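Local coordinates for TRUD (Uncultured prochloron, PDB 4BS9), which is a cyanobactin heterocyclase, thought to use ATP to turn residues of a precursor peptide into heterocycles during trunkamide biosynthesis, at residues 462-470 and 740-751. Sequence-based numbering, arbitrary orientation.
Sequences QCLHFSDRQ and IVPGMRFWSRFG
The R749 guanidinium lies between two phenylalanines: F466 CZ sits over the centre of one face, 3.5 Å above the plane, and F746 CD2 over the opposite face. Its planar group is inclined 43° to the F466 ring, so the cation is not stacked flat; R749 CG makes the CH-pi contact, 3.9 Å from the ring centroid and over its face. With CG anti to the carbonyl carbon (chi1 -70°), that carbon lies over the F466 ring, and the bend at chi2 carries the guanidinium on across CZ. H465 CB lies over one face of the R745 guanidinium, with R749 O in plane at its edge; at the edge of the imidazole is G743 N. R745 NH1 and NH2 both grip G751 O end-on, and NH2 also donates to R749 O at 2.8 Å. Were R745 an alanine, the carbonyls of G751 and R749 would probably lose their charged donor, and a gap would be likely to open against H465.

Q470 OE1 is held from opposite faces of its amide plane by S467 N (2.6 Å) and F750 N (3.0 Å), whereas its NE2 bonds only weakly to S748 O. S467 OG in turn accepts from Q470 N, completing a capping box at the start of helix 468-472, and also bonds E771. G751 N reaches H465 O at 2.8 Å, from above the carbonyl plane. Farther along, C463 SG packs on I740 CG2 and P742 CG. The loop following strand 735-740 is thus joined to the turn between helices 461-464 and 468-472 within the YcaO region, the buried R745 and the Q470 amide satisfying backbone groups that no regular sheet pairs.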
ATOM      1  N   GLN A 462      -4.109  26.569 -40.820  1.00 79.12           N
ATOM      2  CA  GLN A 462      -2.661  26.386 -40.768  1.00 81.72           C
ATOM      3  C   GLN A 462      -2.217  25.349 -39.717  1.00 78.14           C
ATOM      4  O   GLN A 462      -1.060  24.960 -39.680  1.00 79.05           O
ATOM      5  CB  GLN A 462      -1.948  27.731 -40.523  1.00 87.84           C
ATOM      6  CG  GLN A 462      -1.279  28.315 -41.747  1.00 96.03           C
ATOM      7  CD  GLN A 462      -0.258  27.343 -42.338  1.00113.08           C
ATOM      8  OE1 GLN A 462       0.580  26.785 -41.619  1.00121.76           O
ATOM      9  NE2 GLN A 462      -0.335  27.116 -43.651  1.00119.88           N
ATOM     10  N   CYS A 463      -3.128  24.908 -38.862  1.00 76.01           N
ATOM     11  CA  CYS A 463      -2.818  23.876 -37.876  1.00 75.52           C
ATOM     12  C   CYS A 463      -3.635  22.600 -38.020  1.00 72.31           C
ATOM     13  O   CYS A 463      -3.306  21.612 -37.395  1.00 72.99           O
ATOM     14  CB  CYS A 463      -3.068  24.416 -36.471  1.00 76.12           C
ATOM     15  SG  CYS A 463      -1.898  25.652 -35.889  1.00 78.27           S
ATOM     16  N   LEU A 464      -4.711  22.614 -38.798  1.00 72.80           N
ATOM     17  CA  LEU A 464      -5.606  21.451 -38.907  1.00 72.39           C
ATOM     18  C   LEU A 464      -5.453  20.704 -40.221  1.00 71.91           C
ATOM     19  O   LEU A 464      -5.459  19.481 -40.241  1.00 74.12           O
ATOM     20  CB  LEU A 464      -7.056  21.893 -38.763  1.00 75.28           C
ATOM     21  CG  LEU A 464      -7.486  22.440 -37.394  1.00 75.14           C
ATOM     22  CD1 LEU A 464      -8.868  23.087 -37.502  1.00 74.43           C
ATOM     23  CD2 LEU A 464      -7.462  21.353 -36.316  1.00 74.26           C
ATOM     24  N   HIS A 465      -5.335  21.447 -41.313  1.00 70.59           N
ATOM     25  CA  HIS A 465      -5.095  20.874 -42.626  1.00 73.38           C
ATOM     26  C   HIS A 465      -6.127  19.838 -43.022  1.00 72.99           C
ATOM     27  O   HIS A 465      -5.783  18.717 -43.394  1.00 75.22           O
ATOM     28  CB  HIS A 465      -3.700  20.273 -42.691  1.00 76.26           C
ATOM     29  CG  HIS A 465      -2.632  21.244 -42.337  1.00 78.44           C
ATOM     30  ND1 HIS A 465      -2.188  21.412 -41.044  1.00 79.66           N
ATOM     31  CD2 HIS A 465      -1.943  22.126 -43.095  1.00 80.87           C
ATOM     32  CE1 HIS A 465      -1.257  22.348 -41.019  1.00 80.07           C
ATOM     33  NE2 HIS A 465      -1.089  22.797 -42.251  1.00 82.74           N
ATOM     34  N   PHE A 466      -7.393  20.214 -42.931  1.00 70.88           N
ATOM     35  CA  PHE A 466      -8.444  19.430 -43.542  1.00 73.18           C
ATOM     36  C   PHE A 466      -8.595  19.883 -44.988  1.00 74.78           C
ATOM     37  O   PHE A 466      -8.634  21.081 -45.248  1.00 73.00           O
ATOM     38  CB  PHE A 466      -9.761  19.619 -42.798  1.00 73.04           C
ATOM     39  CG  PHE A 466      -9.790  18.969 -41.454  1.00 70.99           C
ATOM     40  CD1 PHE A 466      -9.900  17.590 -41.341  1.00 72.24           C
ATOM     41  CD2 PHE A 466      -9.728  19.729 -40.303  1.00 67.29           C
ATOM     42  CE1 PHE A 466      -9.930  16.981 -40.095  1.00 70.70           C
ATOM     43  CE2 PHE A 466      -9.761  19.123 -39.058  1.00 66.03           C
ATOM     44  CZ  PHE A 466      -9.855  17.747 -38.954  1.00 66.91           C
ATOM     45  N   SER A 467      -8.686  18.933 -45.917  1.00 78.75           N
ATOM     46  CA  SER A 467      -8.869  19.250 -47.337  1.00 83.01           C
ATOM     47  C   SER A 467     -10.222  19.883 -47.570  1.00 85.69           C
ATOM     48  O   SER A 467     -11.139  19.714 -46.767  1.00 84.60           O
ATOM     49  CB  SER A 467      -8.774  17.993 -48.212  1.00 85.75           C
ATOM     50  OG  SER A 467      -9.936  17.184 -48.094  1.00 86.38           O
ATOM     51  N   ASP A 468     -10.353  20.598 -48.682  1.00 89.23           N
ATOM     52  CA  ASP A 468     -11.649  21.143 -49.055  1.00 90.57           C
ATOM     53  C   ASP A 468     -12.652  20.008 -49.217  1.00 89.95           C
ATOM     54  O   ASP A 468     -13.741  20.080 -48.693  1.00 94.09           O
ATOM     55  CB  ASP A 468     -11.550  21.993 -50.315  1.00 93.24           C
ATOM     56  CG  ASP A 468     -10.716  23.242 -50.101  1.00 93.84           C
ATOM     57  OD1 ASP A 468     -10.964  23.966 -49.117  1.00 92.30           O
ATOM     58  OD2 ASP A 468      -9.807  23.498 -50.914  1.00 98.09           O
ATOM     59  N   ARG A 469     -12.263  18.938 -49.891  1.00 90.41           N
ATOM     60  CA  ARG A 469     -13.099  17.746 -49.965  1.00 92.27           C
ATOM     61  C   ARG A 469     -13.606  17.301 -48.599  1.00 89.05           C
ATOM     62  O   ARG A 469     -14.801  17.123 -48.415  1.00 92.12           O
ATOM     63  CB  ARG A 469     -12.329  16.601 -50.609  1.00 96.70           C
ATOM     64  CG  ARG A 469     -12.856  15.217 -50.266  1.00101.64           C
ATOM     65  CD  ARG A 469     -12.008  14.141 -50.918  1.00106.34           C
ATOM     66  NE  ARG A 469     -12.542  13.691 -52.201  1.00112.81           N
ATOM     67  CZ  ARG A 469     -11.851  12.998 -53.111  1.00120.67           C
ATOM     68  NH1 ARG A 469     -10.572  12.680 -52.914  1.00120.91           N
ATOM     69  NH2 ARG A 469     -12.439  12.618 -54.241  1.00125.88           N
ATOM     70  N   GLN A 470     -12.701  17.109 -47.647  1.00 85.04           N
ATOM     71  CA  GLN A 470     -13.093  16.631 -46.315  1.00 83.70           C
ATOM     72  C   GLN A 470     -14.251  17.438 -45.708  1.00 81.65           C
ATOM     73  O   GLN A 470     -15.234  16.861 -45.234  1.00 81.14           O
ATOM     74  CB  GLN A 470     -11.889  16.625 -45.365  1.00 81.88           C
ATOM     75  CG  GLN A 470     -10.954  15.440 -45.565  1.00 84.26           C
ATOM     76  CD  GLN A 470      -9.665  15.582 -44.794  1.00 82.95           C
ATOM     77  OE1 GLN A 470      -8.827  16.415 -45.125  1.00 83.91           O
ATOM     78  NE2 GLN A 470      -9.501  14.780 -43.748  1.00 83.67           N
ATOM     79  N   ILE A 740       3.246  23.710 -30.547  1.00 63.17           N
ATOM     80  CA  ILE A 740       2.541  23.820 -31.807  1.00 62.22           C
ATOM     81  C   ILE A 740       3.557  24.253 -32.837  1.00 63.00           C
ATOM     82  O   ILE A 740       4.295  25.204 -32.607  1.00 65.14           O
ATOM     83  CB  ILE A 740       1.440  24.876 -31.726  1.00 61.13           C
ATOM     84  CG1 ILE A 740       0.510  24.568 -30.547  1.00 61.67           C
ATOM     85  CG2 ILE A 740       0.651  24.921 -33.025  1.00 60.71           C
ATOM     86  CD1 ILE A 740       0.107  25.798 -29.769  1.00 64.25           C
ATOM     87  N   VAL A 741       3.596  23.536 -33.958  1.00 62.81           N
ATOM     88  CA  VAL A 741       4.473  23.858 -35.080  1.00 61.52           C
ATOM     89  C   VAL A 741       3.602  23.852 -36.325  1.00 61.38           C
ATOM     90  O   VAL A 741       3.475  22.823 -37.003  1.00 62.16           O
ATOM     91  CB  VAL A 741       5.604  22.818 -35.226  1.00 61.76           C
ATOM     92  CG1 VAL A 741       6.529  23.170 -36.378  1.00 62.46           C
ATOM     93  CG2 VAL A 741       6.390  22.710 -33.931  1.00 62.39           C
ATOM     94  N   PRO A 742       2.972  24.993 -36.624  1.00 61.86           N
ATOM     95  CA  PRO A 742       1.995  24.981 -37.707  1.00 63.95           C
ATOM     96  C   PRO A 742       2.604  24.516 -39.017  1.00 67.91           C
ATOM     97  O   PRO A 742       3.681  24.962 -39.382  1.00 72.66           O
ATOM     98  CB  PRO A 742       1.536  26.426 -37.785  1.00 63.62           C
ATOM     99  CG  PRO A 742       1.716  26.928 -36.391  1.00 63.60           C
ATOM    100  CD  PRO A 742       2.971  26.268 -35.895  1.00 62.18           C
ATOM    101  N   GLY A 743       1.912  23.605 -39.688  1.00 71.05           N
ATOM    102  CA  GLY A 743       2.394  22.996 -40.909  1.00 73.43           C
ATOM    103  C   GLY A 743       2.637  21.510 -40.715  1.00 74.45           C
ATOM    104  O   GLY A 743       2.458  20.709 -41.656  1.00 73.57           O
ATOM    105  N   MET A 744       3.043  21.134 -39.500  1.00 73.13           N
ATOM    106  CA  MET A 744       3.367  19.741 -39.230  1.00 72.24           C
ATOM    107  C   MET A 744       2.111  18.923 -39.085  1.00 66.75           C
ATOM    108  O   MET A 744       1.122  19.378 -38.519  1.00 65.24           O
ATOM    109  CB  MET A 744       4.301  19.600 -38.032  1.00 76.01           C
ATOM    110  CG  MET A 744       5.744  19.745 -38.486  1.00 80.67           C
ATOM    111  SD  MET A 744       6.939  19.693 -37.160  1.00 90.10           S
ATOM    112  CE  MET A 744       6.951  17.940 -36.838  1.00 86.83           C
ATOM    113  N   ARG A 745       2.192  17.709 -39.621  1.00 64.55           N
ATOM    114  CA  ARG A 745       1.035  16.899 -39.988  1.00 63.82           C
ATOM    115  C   ARG A 745       0.624  15.878 -38.923  1.00 66.18           C
ATOM    116  O   ARG A 745       1.460  15.274 -38.228  1.00 62.93           O
ATOM    117  CB  ARG A 745       1.312  16.125 -41.287  1.00 61.88           C
ATOM    118  CG  ARG A 745       1.848  16.940 -42.455  1.00 59.93           C
ATOM    119  CD  ARG A 745       0.884  17.978 -42.989  1.00 58.42           C
ATOM    120  NE  ARG A 745      -0.374  17.393 -43.429  1.00 57.21           N
ATOM    121  CZ  ARG A 745      -1.209  17.954 -44.292  1.00 57.91           C
ATOM    122  NH1 ARG A 745      -0.927  19.118 -44.863  1.00 61.36           N
ATOM    123  NH2 ARG A 745      -2.332  17.335 -44.601  1.00 57.37           N
ATOM    124  N   PHE A 746      -0.687  15.672 -38.851  1.00 70.36           N
ATOM    125  CA  PHE A 746      -1.299  14.814 -37.864  1.00 72.25           C
ATOM    126  C   PHE A 746      -2.185  13.841 -38.607  1.00 74.28           C
ATOM    127  O   PHE A 746      -2.522  14.064 -39.773  1.00 72.80           O
ATOM    128  CB  PHE A 746      -2.107  15.667 -36.898  1.00 73.26           C
ATOM    129  CG  PHE A 746      -2.715  14.905 -35.758  1.00 78.66           C
ATOM    130  CD1 PHE A 746      -1.942  14.068 -34.967  1.00 79.05           C
ATOM    131  CD2 PHE A 746      -4.071  15.058 -35.449  1.00 82.63           C
ATOM    132  CE1 PHE A 746      -2.511  13.379 -33.907  1.00 82.20           C
ATOM    133  CE2 PHE A 746      -4.641  14.371 -34.393  1.00 82.67           C
ATOM    134  CZ  PHE A 746      -3.859  13.533 -33.621  1.00 83.30           C
ATOM    135  N   TRP A 747      -2.534  12.757 -37.926  1.00 78.03           N
ATOM    136  CA  TRP A 747      -3.354  11.696 -38.491  1.00 83.27           C
ATOM    137  C   TRP A 747      -4.642  12.242 -39.100  1.00 80.80           C
ATOM    138  O   TRP A 747      -5.255  13.151 -38.553  1.00 83.76           O
ATOM    139  CB  TRP A 747      -3.646  10.621 -37.419  1.00 87.84           C
ATOM    140  CG  TRP A 747      -2.387   9.880 -36.961  1.00100.46           C
ATOM    141  CD1 TRP A 747      -1.301   9.553 -37.734  1.00105.48           C
ATOM    142  CD2 TRP A 747      -2.098   9.379 -35.646  1.00112.97           C
ATOM    143  NE1 TRP A 747      -0.360   8.890 -36.987  1.00109.24           N
ATOM    144  CE2 TRP A 747      -0.819   8.765 -35.703  1.00115.41           C
ATOM    145  CE3 TRP A 747      -2.792   9.381 -34.427  1.00123.80           C
ATOM    146  CZ2 TRP A 747      -0.220   8.161 -34.586  1.00122.64           C
ATOM    147  CZ3 TRP A 747      -2.194   8.773 -33.309  1.00128.89           C
ATOM    148  CH2 TRP A 747      -0.922   8.171 -33.403  1.00127.41           C
ATOM    149  N   SER A 748      -4.998  11.726 -40.274  1.00 78.57           N
ATOM    150  CA  SER A 748      -6.361  11.817 -40.801  1.00 76.20           C
ATOM    151  C   SER A 748      -6.729  13.145 -41.481  1.00 75.11           C
ATOM    152  O   SER A 748      -7.906  13.406 -41.732  1.00 77.02           O
ATOM    153  CB  SER A 748      -7.342  11.514 -39.665  1.00 76.53           C
ATOM    154  OG  SER A 748      -8.595  11.111 -40.153  1.00 82.17           O
ATOM    155  N   ARG A 749      -5.737  13.973 -41.793  1.00 72.82           N
ATOM    156  CA  ARG A 749      -5.989  15.315 -42.330  1.00 73.54           C
ATOM    157  C   ARG A 749      -5.214  15.495 -43.601  1.00 70.29           C
ATOM    158  O   ARG A 749      -3.990  15.382 -43.581  1.00 67.48           O
ATOM    159  CB  ARG A 749      -5.546  16.376 -41.328  1.00 74.71           C
ATOM    160  CG  ARG A 749      -6.409  16.468 -40.082  1.00 76.36           C
ATOM    161  CD  ARG A 749      -5.505  16.637 -38.876  1.00 80.24           C
ATOM    162  NE  ARG A 749      -6.115  17.304 -37.721  1.00 81.15           N
ATOM    163  CZ  ARG A 749      -7.043  16.777 -36.929  1.00 80.15           C
ATOM    164  NH1 ARG A 749      -7.559  15.570 -37.162  1.00 83.54           N
ATOM    165  NH2 ARG A 749      -7.480  17.485 -35.907  1.00 82.57           N
ATOM    166  N   PHE A 750      -5.922  15.809 -44.683  1.00 70.55           N
ATOM    167  CA  PHE A 750      -5.368  15.724 -46.039  1.00 72.86           C
ATOM    168  C   PHE A 750      -5.337  17.036 -46.814  1.00 74.88           C
ATOM    169  O   PHE A 750      -5.394  17.037 -48.054  1.00 77.24           O
ATOM    170  CB  PHE A 750      -6.157  14.702 -46.855  1.00 74.29           C
ATOM    171  CG  PHE A 750      -6.204  13.364 -46.223  1.00 73.69           C
ATOM    172  CD1 PHE A 750      -5.042  12.648 -46.049  1.00 72.98           C
ATOM    173  CD2 PHE A 750      -7.404  12.834 -45.774  1.00 75.70           C
ATOM    174  CE1 PHE A 750      -5.067  11.413 -45.444  1.00 74.30           C
ATOM    175  CE2 PHE A 750      -7.442  11.597 -45.171  1.00 74.92           C
ATOM    176  CZ  PHE A 750      -6.270  10.887 -45.003  1.00 75.21           C
ATOM    177  N   GLY A 751      -5.232  18.147 -46.099  1.00 75.12           N
ATOM    178  CA  GLY A 751      -5.121  19.446 -46.749  1.00 77.44           C
ATOM    179  C   GLY A 751      -3.776  19.608 -47.420  1.00 76.76           C
ATOM    180  O   GLY A 751      -2.815  18.925 -47.065  1.00 75.08           O
TER